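Local coordinates for protein with a SET domain within carboxy region (Cryptosporidium parvum, PDB 4LDG) that probably acts as a histone H4 lysine methyltransferase through the SET domain carried by this carboxy-terminal piece of a longer protein, at residues 141-146 with 151-156; 33-36 with 40-43; 129-134 with 161-166; 243-248 with 257-262; 194-199 with 203-208. All blocks are in the same frame, centred on the assembly; numbering follows the deposited sequence.

Contact 1 of 5, residues 141-146 with 151-156; sequences LIKKDA and CVIAGS
Leu141 and Ile153 exchange two backbone hydrogen bonds, Leu141 N to Ile153 O at 2.9 Å and Ile153 N to Leu141 O at 2.8 Å, the mark of an antiparallel hydrogen-bonded pair, here in the hairpin of strands 140-143 and 151-154. Lys143 and Cys151 form the second such pair; its shorter bond runs from Cys151 N to Lys143 O at 2.7 Å and is the more bent of the two, with 147° at the hydrogen. Between these pairs sits the non-hydrogen-bonded pair Ile142 and Val152, where Ile142 CA lies 3.2 Å from Cys151 O in a CA-H...O contact. One face carries Leu141, Lys143, Cys151 and Ile153. There Ile153 CG1 stands between its own backbone N and carbonyl carbon (chi1 58°), which brings it over the strand partner, 3.8 Å from Leu141 CB, and leaves CD1 3.7 Å from Lys143 CD. The lysine chain crosses this branch at about a right angle, while Cys151 SG rests 3.7 Å from Lys143 CB. Farther out, helix 15-36 meets the hairpin through Leu23, which touches both Leu141 and Ile142, and through Leu19 on Ile142. Along the other edge, Val152 bonds through its backbone to Leu257. The side chains thus meet through aliphatic carbons and the Cys151 sulfur, the lysine by its methylenes, while the hydrogen bonds between the strands are all main-chain.

Contact 2 of 5, residues 33-36 with 40-43; sequences YFER and EYFT
Tyr41 OH donates to Glu35 OE2 at 2.9 Å, linking the last turn of helix 15-36 to the extended chain that follows it. The chain leaves the C-terminal end of this helix and turns back along it: only three residues separate 33-36 from 40-43, and the nearest CA atoms, those of Phe34 and Glu40, are 6.9 Å apart. The phenol approaches the carboxylate oxygen on its anti side, 32° out of the carboxylate plane, and OE2 lies at the edge of the tyrosine ring, near the ring plane. The two flat groups are turned 55° against each other. Glu35 is extended beyond CG, which carries the carboxylate obliquely past the ring to the hydroxyl; on the way Glu35 CG passes 4.0 Å from Tyr41 CE2. Glu35 is exposed, so this bond lies at the surface. Deeper in, Phe34 is buried and also touches Ile39 and Ser156. Leu27 and Ile31, on earlier turns of the same helix, meet Tyr41, so the ring lies against the helix flank as well as its end. A first torsion of 56° sends the Tyr41 ring back over the helix. The apolar contact it makes there is reciprocal: Tyr41 CB is 3.7 Å from Phe34 CD2, and Phe34 CB is 3.7 Å from Tyr41 CD2.

Contact 3 of 5, residues 129-134 with 161-166; sequences KYCILN and DDFVLE
Helix segment 129-134 runs beside strand 163-166 at an axis separation of 9.3 Å, their directions 39° apart, with the CA atoms of Cys131 and Phe163 7.2 Å from each other. This is helix-on-sheet packing: helix 121-134 lies against the antiparallel sheet of strands 163-166, 240-247 and 230-237. Phe163 extends its ring toward the helix because its first torsion is near trans (chi1 -172°). Cys131 CB sits over one ring face, 4.0 Å from the centroid of Phe163, a CH-pi contact, whereas Cys131 SG makes an oblique sulfur-aromatic contact. Ile132 crosses the phenylalanine at about a right angle, its CG1 coming to 3.4 Å from Phe163 CE1. Ile132 also touches Phe244, whose ring meets that of Phe163. At the polar end, Glu166 OE2 has a salt bridge to Arg242. A water bridges the two elements, 2.7 Å from the main-chain Ile132 O and 2.7 Å from Glu166 OE1.

Contact 4 of 5, residues 243-248 with 257-262; sequences LFFVSK and LLFDYG
Phe245 directs the edge of its ring at the face of Phe259 in a T-shaped pair, with planes at 71° and centroids of the two rings 5.0 Å apart. The touching atom is well defined: Phe245 CE1 stands 3.6 Å above the Phe259 plane, over its centre, so that all six carbons of that ring lie at similar distances from it. No hydrogen bond joins the segments here. The Phe259 ring points away from its own backbone N (chi1 178°), which carries it across to strand 240-247. In turn, Phe259 CD2 lies over the face of the Tyr261 ring, so the edge-to-face arrangement continues along the chain. Just beyond, Asp260 OD1 accepts from Gly262 N at 2.8 Å, an Asx turn; Tyr261 OH is bonded to Ile221 O. The weakly bonded strand at about 258-259 pairs in parallel with 222-223, and together with the sequence LLFDYG this is consistent with the carboxy-terminal motif of SET domains, which in this family takes part in the pseudoknot-like fold.

Contact 5 of 5, residues 194-199 with 203-208; sequences MYYFKA and NYCIDA
Strands 194-199 and 202-207 form a beta hairpin within a three-stranded antiparallel sheet, with 202-207 central, 194-199 on one side and 170-172 on the other. The segment axes approach to 4.5 Å at 162°. Its hydrogen-bonded pairs are Tyr195 with Ile206 and Phe197 with Tyr204; Tyr204 N reaches Phe197 O at 2.8 Å in a nearly straight bond. On the face of Tyr196 and Cys205, Cys205 SG sits over the centre of the Tyr196 ring, 3.8 Å from its centroid and 13° off the ring normal, while Met194 CE comes to 3.4 Å from Cys205 SG. Helix 175-187 covers this side: Tyr196 OH is bonded to Glu182 and its ring makes a cation-pi contact with Lys179, and Asp207 OD2 is bonded to Tyr185 OH. On the opposite face, that of Phe197, Tyr204 and Ile206, the contacts are aromatic and aliphatic. With chi1 at 63°, Phe197 lays its ring under the neighbouring strand, so that Tyr204 CB lies over its face, 3.6 Å from Phe197 CZ, and Ile206 CD1 is 3.5 Å from Phe197 CE2. The near-parallel Phe197 and Tyr204 rings are slid apart and barely overlap. At the turn end Lys198 NZ bonds Asn203 OD1 at 3.0 Å. Aromatic and aliphatic in its contacts with strands 230-237 and 240-247, helix-backed on the other side, the hairpin belongs to the small sheets of a SET domain.

Overall arrangement
Contacts 3 and 4 lie nearest the centre of the chain and share one sheet, since strands 163-166 and 240-247 are neighbours joined by backbone bonds of Phe245 with Val164 and Leu165. Both rest on aromatic rings and lack direct hydrogen bonds between their segments. Contacts 1 and 5 are main-chain-bonded hairpins, contact 1 buried, contact 5 partly so, with one side-chain bond at its turn end; contact 5 adds aromatic and sulfur packing, and its Tyr195 and Ile206 reach Leu243 of contact 4. Contact 2 is farthest from the centre and partly exposed, with its one polar bond between side chains. It meets contact 1 through Gly155 O and Phe42 N.

Contact 1 of 5, residues 141-146 with 151-156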
# COMPACT_ATOMS: atom_id res chain seq x y z
N LEU A 141 0.91 5.74 9.38
CA LEU A 141 1.08 7.17 9.66
C LEU A 141 2.41 7.69 9.14
O LEU A 141 3.38 6.92 9.00
CB LEU A 141 1.03 7.41 11.17
CG LEU A 141 -0.26 6.93 11.80
CD1 LEU A 141 -0.11 6.95 13.30
CD2 LEU A 141 -1.42 7.82 11.37
N ILE A 142 2.46 8.99 8.85
CA ILE A 142 3.69 9.67 8.48
C ILE A 142 4.29 10.41 9.69
O ILE A 142 3.58 11.07 10.43
CB ILE A 142 3.44 10.75 7.42
CG1 ILE A 142 2.89 10.14 6.14
CG2 ILE A 142 4.72 11.52 7.11
CD1 ILE A 142 2.43 11.21 5.17
N LYS A 143 5.60 10.28 9.87
CA LYS A 143 6.33 11.06 10.87
C LYS A 143 7.41 11.86 10.17
O LYS A 143 8.07 11.35 9.26
CB LYS A 143 7.02 10.14 11.86
CG LYS A 143 6.09 9.39 12.77
CD LYS A 143 6.86 8.39 13.62
CE LYS A 143 7.58 9.04 14.80
NZ LYS A 143 8.34 8.03 15.60
N LYS A 144 7.57 13.12 10.58
CA LYS A 144 8.72 13.94 10.20
C LYS A 144 9.66 13.96 11.39
O LYS A 144 9.32 13.48 12.47
CB LYS A 144 8.30 15.37 9.82
N ASP A 145 10.86 14.48 11.19
CA ASP A 145 11.94 14.32 12.17
C ASP A 145 13.17 15.08 11.67
O ASP A 145 13.36 15.23 10.46
CB ASP A 145 12.26 12.81 12.32
CG ASP A 145 13.29 12.52 13.41
OD1 ASP A 145 13.43 13.34 14.34
OD2 ASP A 145 13.95 11.46 13.34
N ALA A 146 13.98 15.60 12.60
CA ALA A 146 15.27 16.23 12.26
C ALA A 146 16.33 15.17 11.93
O ALA A 146 17.27 15.44 11.17
CB ALA A 146 15.74 17.12 13.40
N CYS A 151 9.03 9.63 7.39
CA CYS A 151 8.93 8.18 7.32
C CYS A 151 7.50 7.66 7.51
O CYS A 151 6.61 8.41 7.86
CB CYS A 151 9.87 7.53 8.33
SG CYS A 151 9.35 7.88 10.00
N VAL A 152 7.30 6.38 7.24
CA VAL A 152 5.99 5.77 7.29
C VAL A 152 6.06 4.68 8.34
O VAL A 152 6.97 3.83 8.32
CB VAL A 152 5.58 5.20 5.90
CG1 VAL A 152 4.19 4.61 5.95
CG2 VAL A 152 5.63 6.31 4.85
N ILE A 153 5.13 4.72 9.28
CA ILE A 153 5.09 3.76 10.35
C ILE A 153 3.75 3.04 10.37
O ILE A 153 2.74 3.57 9.86
CB ILE A 153 5.28 4.42 11.73
CG1 ILE A 153 4.22 5.50 11.98
CG2 ILE A 153 6.68 5.02 11.87
CD1 ILE A 153 4.10 5.95 13.44
N ALA A 154 3.76 1.86 10.98
CA ALA A 154 2.54 1.13 11.22
C ALA A 154 1.74 1.84 12.31
O ALA A 154 2.29 2.15 13.36
CB ALA A 154 2.86 -0.29 11.66
N GLY A 155 0.47 2.13 12.04
CA GLY A 155 -0.45 2.70 13.01
C GLY A 155 -1.06 1.66 13.92
O GLY A 155 -1.62 1.99 14.96
N SER A 156 -0.96 0.39 13.53
CA SER A 156 -1.34 -0.73 14.40
C SER A 156 -0.70 -1.97 13.82
O SER A 156 -0.02 -1.90 12.79
CB SER A 156 -2.85 -0.89 14.45
OG SER A 156 -3.32 -1.11 13.14

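Contact 2 of 5, residues 33-36 with 40-43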
# COMPACT_ATOMS: atom_id res chain seq x y z
N TYR A 33 -12.98 -0.25 16.43
CA TYR A 33 -12.67 -1.62 16.05
C TYR A 33 -11.40 -2.13 16.76
O TYR A 33 -11.39 -3.26 17.24
CB TYR A 33 -12.56 -1.78 14.52
CG TYR A 33 -11.94 -3.09 14.09
CD1 TYR A 33 -12.71 -4.22 13.85
CD2 TYR A 33 -10.56 -3.21 13.96
CE1 TYR A 33 -12.13 -5.42 13.47
CE2 TYR A 33 -9.97 -4.41 13.60
CZ TYR A 33 -10.76 -5.51 13.35
OH TYR A 33 -10.16 -6.69 12.98
N PHE A 34 -10.35 -1.32 16.83
CA PHE A 34 -9.13 -1.73 17.57
C PHE A 34 -9.43 -1.99 19.05
O PHE A 34 -8.97 -2.98 19.63
CB PHE A 34 -7.99 -0.69 17.45
CG PHE A 34 -7.47 -0.50 16.04
CD1 PHE A 34 -7.30 -1.58 15.18
CD2 PHE A 34 -7.15 0.77 15.57
CE1 PHE A 34 -6.85 -1.39 13.88
CE2 PHE A 34 -6.70 0.96 14.27
CZ PHE A 34 -6.54 -0.12 13.42
N GLU A 35 -10.23 -1.12 19.66
CA GLU A 35 -10.54 -1.26 21.08
C GLU A 35 -11.40 -2.48 21.36
O GLU A 35 -11.08 -3.26 22.24
CB GLU A 35 -11.17 0.02 21.63
CG GLU A 35 -10.12 1.01 22.08
CD GLU A 35 -10.68 2.34 22.56
OE1 GLU A 35 -11.93 2.52 22.53
OE2 GLU A 35 -9.86 3.21 22.95
N ARG A 36 -12.45 -2.69 20.57
CA ARG A 36 -13.25 -3.92 20.68
C ARG A 36 -12.42 -5.19 20.55
O ARG A 36 -12.73 -6.17 21.20
CB ARG A 36 -14.37 -3.95 19.65
CG ARG A 36 -15.70 -3.48 20.21
CD ARG A 36 -16.81 -3.61 19.20
NE ARG A 36 -16.57 -2.77 18.03
CZ ARG A 36 -17.49 -2.04 17.39
NH1 ARG A 36 -18.76 -2.02 17.79
NH2 ARG A 36 -17.12 -1.32 16.34
N GLU A 40 -3.52 -3.13 19.83
CA GLU A 40 -2.73 -1.91 20.07
C GLU A 40 -2.68 -1.01 18.81
O GLU A 40 -2.38 -1.49 17.70
CB GLU A 40 -1.30 -2.26 20.50
CG GLU A 40 -0.65 -1.15 21.33
CD GLU A 40 0.88 -1.22 21.42
OE1 GLU A 40 1.45 -0.40 22.17
OE2 GLU A 40 1.53 -2.06 20.74
N TYR A 41 -2.98 0.27 19.00
CA TYR A 41 -2.85 1.29 17.94
C TYR A 41 -1.95 2.43 18.44
O TYR A 41 -1.71 2.54 19.64
CB TYR A 41 -4.22 1.80 17.53
CG TYR A 41 -5.05 2.37 18.66
CD1 TYR A 41 -5.06 3.74 18.93
CD2 TYR A 41 -5.83 1.54 19.46
CE1 TYR A 41 -5.83 4.25 19.98
CE2 TYR A 41 -6.60 2.05 20.50
CZ TYR A 41 -6.59 3.40 20.75
OH TYR A 41 -7.36 3.92 21.77
N PHE A 42 -1.46 3.28 17.53
CA PHE A 42 -0.50 4.33 17.88
C PHE A 42 -1.17 5.48 18.63
O PHE A 42 -2.32 5.79 18.37
CB PHE A 42 0.17 4.86 16.61
CG PHE A 42 1.45 5.62 16.85
CD1 PHE A 42 2.64 4.95 17.11
CD2 PHE A 42 1.48 7.01 16.78
CE1 PHE A 42 3.82 5.64 17.31
CE2 PHE A 42 2.66 7.71 16.99
CZ PHE A 42 3.83 7.02 17.25
N THR A 43 -0.45 6.10 19.57
CA THR A 43 -0.95 7.26 20.31
C THR A 43 0.13 8.33 20.45
O THR A 43 1.14 8.10 21.11
CB THR A 43 -1.45 6.86 21.72
OG1 THR A 43 -0.52 5.96 22.32
CG2 THR A 43 -2.80 6.17 21.63

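Contact 3 of 5, residues 129-134 with 161-166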
# COMPACT_ATOMS: atom_id res chain seq x y z
N LYS A 129 -6.81 -8.46 -4.53
CA LYS A 129 -7.66 -7.87 -5.55
C LYS A 129 -8.79 -7.08 -4.90
O LYS A 129 -9.06 -5.94 -5.28
CB LYS A 129 -8.20 -8.96 -6.47
CG LYS A 129 -9.07 -8.43 -7.60
CD LYS A 129 -9.26 -9.45 -8.72
CE LYS A 129 -10.32 -8.93 -9.67
NZ LYS A 129 -10.39 -9.64 -10.99
N TYR A 130 -9.44 -7.67 -3.91
CA TYR A 130 -10.51 -6.96 -3.23
C TYR A 130 -10.01 -5.69 -2.54
O TYR A 130 -10.66 -4.66 -2.61
CB TYR A 130 -11.22 -7.87 -2.22
CG TYR A 130 -12.47 -7.26 -1.62
CD1 TYR A 130 -13.73 -7.44 -2.22
CD2 TYR A 130 -12.40 -6.51 -0.46
CE1 TYR A 130 -14.87 -6.90 -1.67
CE2 TYR A 130 -13.53 -5.94 0.09
CZ TYR A 130 -14.77 -6.14 -0.52
OH TYR A 130 -15.89 -5.57 0.04
N CYS A 131 -8.88 -5.77 -1.84
CA CYS A 131 -8.33 -4.56 -1.15
C CYS A 131 -7.92 -3.47 -2.15
O CYS A 131 -8.16 -2.28 -1.94
CB CYS A 131 -7.14 -4.92 -0.29
SG CYS A 131 -7.47 -6.09 1.04
N ILE A 132 -7.31 -3.88 -3.25
CA ILE A 132 -6.89 -2.92 -4.25
C ILE A 132 -8.09 -2.12 -4.77
O ILE A 132 -8.04 -0.90 -4.83
CB ILE A 132 -6.17 -3.59 -5.43
CG1 ILE A 132 -4.80 -4.06 -4.98
CG2 ILE A 132 -5.98 -2.57 -6.56
CD1 ILE A 132 -4.09 -4.93 -5.98
N LEU A 133 -9.16 -2.82 -5.13
CA LEU A 133 -10.29 -2.19 -5.82
C LEU A 133 -11.27 -1.48 -4.89
O LEU A 133 -11.93 -0.56 -5.31
CB LEU A 133 -11.02 -3.22 -6.68
CG LEU A 133 -10.25 -3.67 -7.92
CD1 LEU A 133 -10.88 -4.88 -8.54
CD2 LEU A 133 -10.15 -2.55 -8.94
N ASN A 134 -11.35 -1.90 -3.63
CA ASN A 134 -12.24 -1.23 -2.66
C ASN A 134 -11.48 -0.34 -1.68
O ASN A 134 -12.03 0.08 -0.69
CB ASN A 134 -13.06 -2.28 -1.89
CG ASN A 134 -13.97 -3.05 -2.81
OD1 ASN A 134 -14.89 -2.48 -3.39
ND2 ASN A 134 -13.70 -4.33 -2.99
N ASP A 161 1.85 -11.01 5.58
CA ASP A 161 1.08 -11.17 4.35
C ASP A 161 -0.12 -10.24 4.16
O ASP A 161 -0.75 -10.28 3.09
CB ASP A 161 0.64 -12.64 4.13
CG ASP A 161 1.79 -13.52 3.68
OD1 ASP A 161 2.69 -13.01 2.99
OD2 ASP A 161 1.80 -14.72 4.03
N ASP A 162 -0.43 -9.40 5.15
CA ASP A 162 -1.45 -8.38 4.95
C ASP A 162 -1.09 -7.54 3.75
O ASP A 162 0.11 -7.38 3.42
CB ASP A 162 -1.61 -7.44 6.15
CG ASP A 162 -2.42 -8.05 7.29
OD1 ASP A 162 -2.91 -9.22 7.19
OD2 ASP A 162 -2.58 -7.33 8.32
N PHE A 163 -2.13 -7.07 3.07
CA PHE A 163 -2.06 -5.96 2.11
C PHE A 163 -1.63 -4.74 2.90
O PHE A 163 -2.29 -4.40 3.89
CB PHE A 163 -3.42 -5.72 1.45
CG PHE A 163 -3.39 -4.72 0.32
CD1 PHE A 163 -3.12 -5.14 -0.97
CD2 PHE A 163 -3.64 -3.37 0.56
CE1 PHE A 163 -3.08 -4.22 -2.02
CE2 PHE A 163 -3.60 -2.44 -0.48
CZ PHE A 163 -3.29 -2.86 -1.76
N VAL A 164 -0.56 -4.06 2.49
CA VAL A 164 -0.15 -2.84 3.21
C VAL A 164 -0.69 -1.58 2.52
O VAL A 164 -1.55 -0.87 3.06
CB VAL A 164 1.37 -2.84 3.44
CG1 VAL A 164 1.84 -1.58 4.14
CG2 VAL A 164 1.76 -4.06 4.27
N LEU A 165 -0.21 -1.32 1.31
CA LEU A 165 -0.58 -0.10 0.58
C LEU A 165 -0.36 -0.37 -0.88
O LEU A 165 0.52 -1.18 -1.25
CB LEU A 165 0.35 1.05 0.95
CG LEU A 165 0.26 1.71 2.32
CD1 LEU A 165 1.49 2.59 2.53
CD2 LEU A 165 -1.01 2.53 2.48
N GLU A 166 -1.09 0.33 -1.73
CA GLU A 166 -0.81 0.26 -3.15
C GLU A 166 0.26 1.29 -3.43
O GLU A 166 0.26 2.34 -2.82
CB GLU A 166 -2.05 0.53 -4.00
CG GLU A 166 -1.78 0.43 -5.50
CD GLU A 166 -2.98 0.70 -6.38
OE1 GLU A 166 -4.11 0.86 -5.87
OE2 GLU A 166 -2.79 0.75 -7.62
O HOH W 1 -5.98 0.63 -3.92

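Contact 4 of 5, residues 243-248 with 257-262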
# COMPACT_ATOMS: atom_id res chain seq x y z
N LEU A 243 0.51 -2.24 -8.52
CA LEU A 243 1.67 -2.60 -7.72
C LEU A 243 1.37 -2.25 -6.27
O LEU A 243 0.90 -1.13 -5.96
CB LEU A 243 2.89 -1.81 -8.23
CG LEU A 243 4.26 -1.90 -7.53
CD1 LEU A 243 4.88 -3.29 -7.69
CD2 LEU A 243 5.20 -0.84 -8.09
N PHE A 244 1.66 -3.21 -5.37
CA PHE A 244 1.34 -3.05 -3.96
C PHE A 244 2.33 -3.74 -3.06
O PHE A 244 3.09 -4.66 -3.47
CB PHE A 244 -0.10 -3.53 -3.63
CG PHE A 244 -0.36 -5.01 -3.86
CD1 PHE A 244 -0.37 -5.91 -2.82
CD2 PHE A 244 -0.58 -5.49 -5.13
CE1 PHE A 244 -0.60 -7.27 -3.04
CE2 PHE A 244 -0.81 -6.84 -5.37
CZ PHE A 244 -0.82 -7.73 -4.33
N PHE A 245 2.32 -3.28 -1.80
CA PHE A 245 3.18 -3.81 -0.76
C PHE A 245 2.42 -4.81 0.10
O PHE A 245 1.24 -4.61 0.39
CB PHE A 245 3.64 -2.68 0.12
CG PHE A 245 4.59 -1.74 -0.55
CD1 PHE A 245 5.84 -2.17 -0.91
CD2 PHE A 245 4.25 -0.41 -0.75
CE1 PHE A 245 6.74 -1.29 -1.47
CE2 PHE A 245 5.13 0.46 -1.32
CZ PHE A 245 6.38 0.02 -1.68
N VAL A 246 3.09 -5.89 0.47
CA VAL A 246 2.59 -6.77 1.52
C VAL A 246 3.69 -6.95 2.55
O VAL A 246 4.86 -6.82 2.23
CB VAL A 246 2.14 -8.13 0.99
CG1 VAL A 246 1.03 -7.95 -0.03
CG2 VAL A 246 3.27 -8.89 0.35
N SER A 247 3.31 -7.23 3.79
CA SER A 247 4.28 -7.37 4.86
C SER A 247 5.00 -8.71 4.77
O SER A 247 4.41 -9.71 4.41
CB SER A 247 3.56 -7.27 6.20
OG SER A 247 2.55 -8.27 6.29
N LYS A 248 6.28 -8.72 5.14
CA LYS A 248 7.06 -9.95 5.15
C LYS A 248 6.91 -10.68 6.46
O LYS A 248 7.30 -11.84 6.59
CB LYS A 248 8.53 -9.64 5.02
CG LYS A 248 8.90 -8.84 3.79
CD LYS A 248 10.41 -8.70 3.75
CE LYS A 248 11.07 -10.06 3.69
NZ LYS A 248 12.40 -9.87 3.10
N LEU A 257 7.95 1.33 8.26
CA LEU A 257 7.89 0.45 7.11
C LEU A 257 9.15 0.68 6.29
O LEU A 257 9.55 1.82 6.02
CB LEU A 257 6.68 0.74 6.24
CG LEU A 257 5.31 0.72 6.92
CD1 LEU A 257 4.21 0.80 5.88
CD2 LEU A 257 5.15 -0.51 7.77
N LEU A 258 9.78 -0.42 5.90
CA LEU A 258 11.00 -0.38 5.11
C LEU A 258 10.93 -1.36 3.95
O LEU A 258 10.41 -2.45 4.08
CB LEU A 258 12.23 -0.65 5.99
CG LEU A 258 12.51 0.40 7.07
CD1 LEU A 258 13.56 -0.05 8.09
CD2 LEU A 258 12.94 1.71 6.41
N PHE A 259 11.50 -0.95 2.82
CA PHE A 259 11.45 -1.66 1.59
C PHE A 259 12.83 -1.64 0.94
O PHE A 259 13.50 -0.60 0.92
CB PHE A 259 10.43 -0.99 0.67
CG PHE A 259 10.32 -1.62 -0.67
CD1 PHE A 259 9.92 -2.94 -0.79
CD2 PHE A 259 10.64 -0.92 -1.81
CE1 PHE A 259 9.86 -3.55 -2.05
CE2 PHE A 259 10.56 -1.51 -3.06
CZ PHE A 259 10.16 -2.82 -3.18
N ASP A 260 13.25 -2.77 0.39
CA ASP A 260 14.47 -2.85 -0.38
C ASP A 260 14.15 -2.48 -1.81
O ASP A 260 13.63 -3.29 -2.55
CB ASP A 260 15.05 -4.26 -0.33
CG ASP A 260 16.33 -4.40 -1.15
OD1 ASP A 260 16.74 -3.41 -1.78
OD2 ASP A 260 16.93 -5.49 -1.17
N TYR A 261 14.44 -1.25 -2.20
CA TYR A 261 14.21 -0.79 -3.56
C TYR A 261 15.19 -1.32 -4.60
O TYR A 261 15.09 -0.93 -5.75
CB TYR A 261 14.22 0.71 -3.64
CG TYR A 261 13.04 1.43 -3.00
CD1 TYR A 261 11.97 1.88 -3.76
CD2 TYR A 261 13.02 1.71 -1.64
CE1 TYR A 261 10.91 2.58 -3.19
CE2 TYR A 261 11.98 2.41 -1.08
CZ TYR A 261 10.91 2.85 -1.87
OH TYR A 261 9.85 3.52 -1.31
N GLY A 262 16.13 -2.19 -4.22
CA GLY A 262 17.16 -2.64 -5.16
C GLY A 262 16.93 -3.99 -5.83
O GLY A 262 17.75 -4.45 -6.62

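Contact 5 of 5, residues 194-199 with 203-208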
# COMPACT_ATOMS: atom_id res chain seq x y z
N MET A 194 9.91 7.43 -8.72
CA MET A 194 9.52 6.61 -9.86
C MET A 194 9.91 5.19 -9.57
O MET A 194 10.96 4.92 -8.98
CB MET A 194 10.18 7.09 -11.15
CG MET A 194 9.80 8.51 -11.54
SD MET A 194 10.49 9.10 -13.11
CE MET A 194 9.67 8.09 -14.31
N TYR A 195 9.05 4.28 -10.00
CA TYR A 195 9.27 2.87 -9.77
C TYR A 195 9.15 2.11 -11.08
O TYR A 195 8.04 1.85 -11.59
CB TYR A 195 8.28 2.36 -8.73
CG TYR A 195 8.64 1.02 -8.20
CD1 TYR A 195 9.18 0.89 -6.94
CD2 TYR A 195 8.51 -0.12 -8.97
CE1 TYR A 195 9.55 -0.34 -6.46
CE2 TYR A 195 8.88 -1.35 -8.49
CZ TYR A 195 9.41 -1.46 -7.24
OH TYR A 195 9.79 -2.69 -6.73
N TYR A 196 10.31 1.74 -11.62
CA TYR A 196 10.41 0.83 -12.79
C TYR A 196 10.29 -0.61 -12.32
O TYR A 196 10.96 -1.00 -11.36
CB TYR A 196 11.76 0.98 -13.52
CG TYR A 196 11.98 2.33 -14.20
CD1 TYR A 196 11.45 2.61 -15.46
CD2 TYR A 196 12.71 3.34 -13.58
CE1 TYR A 196 11.62 3.85 -16.07
CE2 TYR A 196 12.90 4.57 -14.20
CZ TYR A 196 12.36 4.82 -15.45
OH TYR A 196 12.55 6.04 -16.08
N PHE A 197 9.48 -1.39 -13.04
CA PHE A 197 9.29 -2.83 -12.83
C PHE A 197 8.85 -3.54 -14.11
O PHE A 197 8.42 -2.91 -15.10
CB PHE A 197 8.24 -3.12 -11.72
CG PHE A 197 6.85 -2.62 -12.03
CD1 PHE A 197 5.84 -3.50 -12.42
CD2 PHE A 197 6.53 -1.28 -11.91
CE1 PHE A 197 4.57 -3.05 -12.68
CE2 PHE A 197 5.27 -0.80 -12.20
CZ PHE A 197 4.28 -1.70 -12.58
N LYS A 198 8.97 -4.86 -14.09
CA LYS A 198 8.49 -5.72 -15.16
C LYS A 198 7.33 -6.57 -14.64
O LYS A 198 7.44 -7.18 -13.57
CB LYS A 198 9.63 -6.62 -15.63
CG LYS A 198 9.34 -7.38 -16.92
CD LYS A 198 10.48 -8.35 -17.27
CE LYS A 198 10.76 -8.42 -18.78
NZ LYS A 198 11.52 -7.23 -19.29
N ALA A 199 6.22 -6.58 -15.37
CA ALA A 199 5.10 -7.50 -15.09
C ALA A 199 4.43 -7.94 -16.39
O ALA A 199 4.29 -7.14 -17.32
CB ALA A 199 4.06 -6.82 -14.20
N ASN A 203 7.57 -3.91 -19.57
CA ASN A 203 8.22 -2.95 -18.69
C ASN A 203 7.32 -1.78 -18.41
O ASN A 203 6.72 -1.23 -19.33
CB ASN A 203 9.51 -2.44 -19.31
CG ASN A 203 10.56 -3.52 -19.48
OD1 ASN A 203 10.74 -4.38 -18.60
ND2 ASN A 203 11.23 -3.51 -20.60
N TYR A 204 7.21 -1.41 -17.14
CA TYR A 204 6.37 -0.30 -16.74
C TYR A 204 7.15 0.63 -15.83
O TYR A 204 8.23 0.30 -15.33
CB TYR A 204 5.13 -0.79 -16.00
CG TYR A 204 4.13 -1.67 -16.78
CD1 TYR A 204 3.05 -1.11 -17.44
CD2 TYR A 204 4.25 -3.05 -16.80
CE1 TYR A 204 2.12 -1.90 -18.13
CE2 TYR A 204 3.33 -3.84 -17.47
CZ TYR A 204 2.27 -3.27 -18.14
OH TYR A 204 1.36 -4.07 -18.81
N CYS A 205 6.60 1.82 -15.64
CA CYS A 205 7.09 2.71 -14.64
C CYS A 205 5.90 3.38 -13.96
O CYS A 205 4.99 3.84 -14.64
CB CYS A 205 8.01 3.76 -15.24
SG CYS A 205 8.71 4.85 -13.97
N ILE A 206 5.90 3.42 -12.63
CA ILE A 206 4.93 4.22 -11.92
C ILE A 206 5.61 5.47 -11.41
O ILE A 206 6.53 5.39 -10.58
CB ILE A 206 4.26 3.46 -10.77
CG1 ILE A 206 3.32 2.39 -11.34
CG2 ILE A 206 3.42 4.41 -9.93
CD1 ILE A 206 3.04 1.24 -10.39
N ASP A 207 5.16 6.61 -11.92
CA ASP A 207 5.66 7.91 -11.50
C ASP A 207 4.75 8.49 -10.43
O ASP A 207 3.69 8.99 -10.74
CB ASP A 207 5.74 8.89 -12.69
CG ASP A 207 6.35 10.21 -12.28
OD1 ASP A 207 6.81 10.29 -11.13
OD2 ASP A 207 6.36 11.18 -13.09
N ALA A 208 5.21 8.47 -9.17
CA ALA A 208 4.48 9.09 -8.05
C ALA A 208 5.10 10.44 -7.59
O ALA A 208 4.88 10.88 -6.45
CB ALA A 208 4.43 8.10 -6.88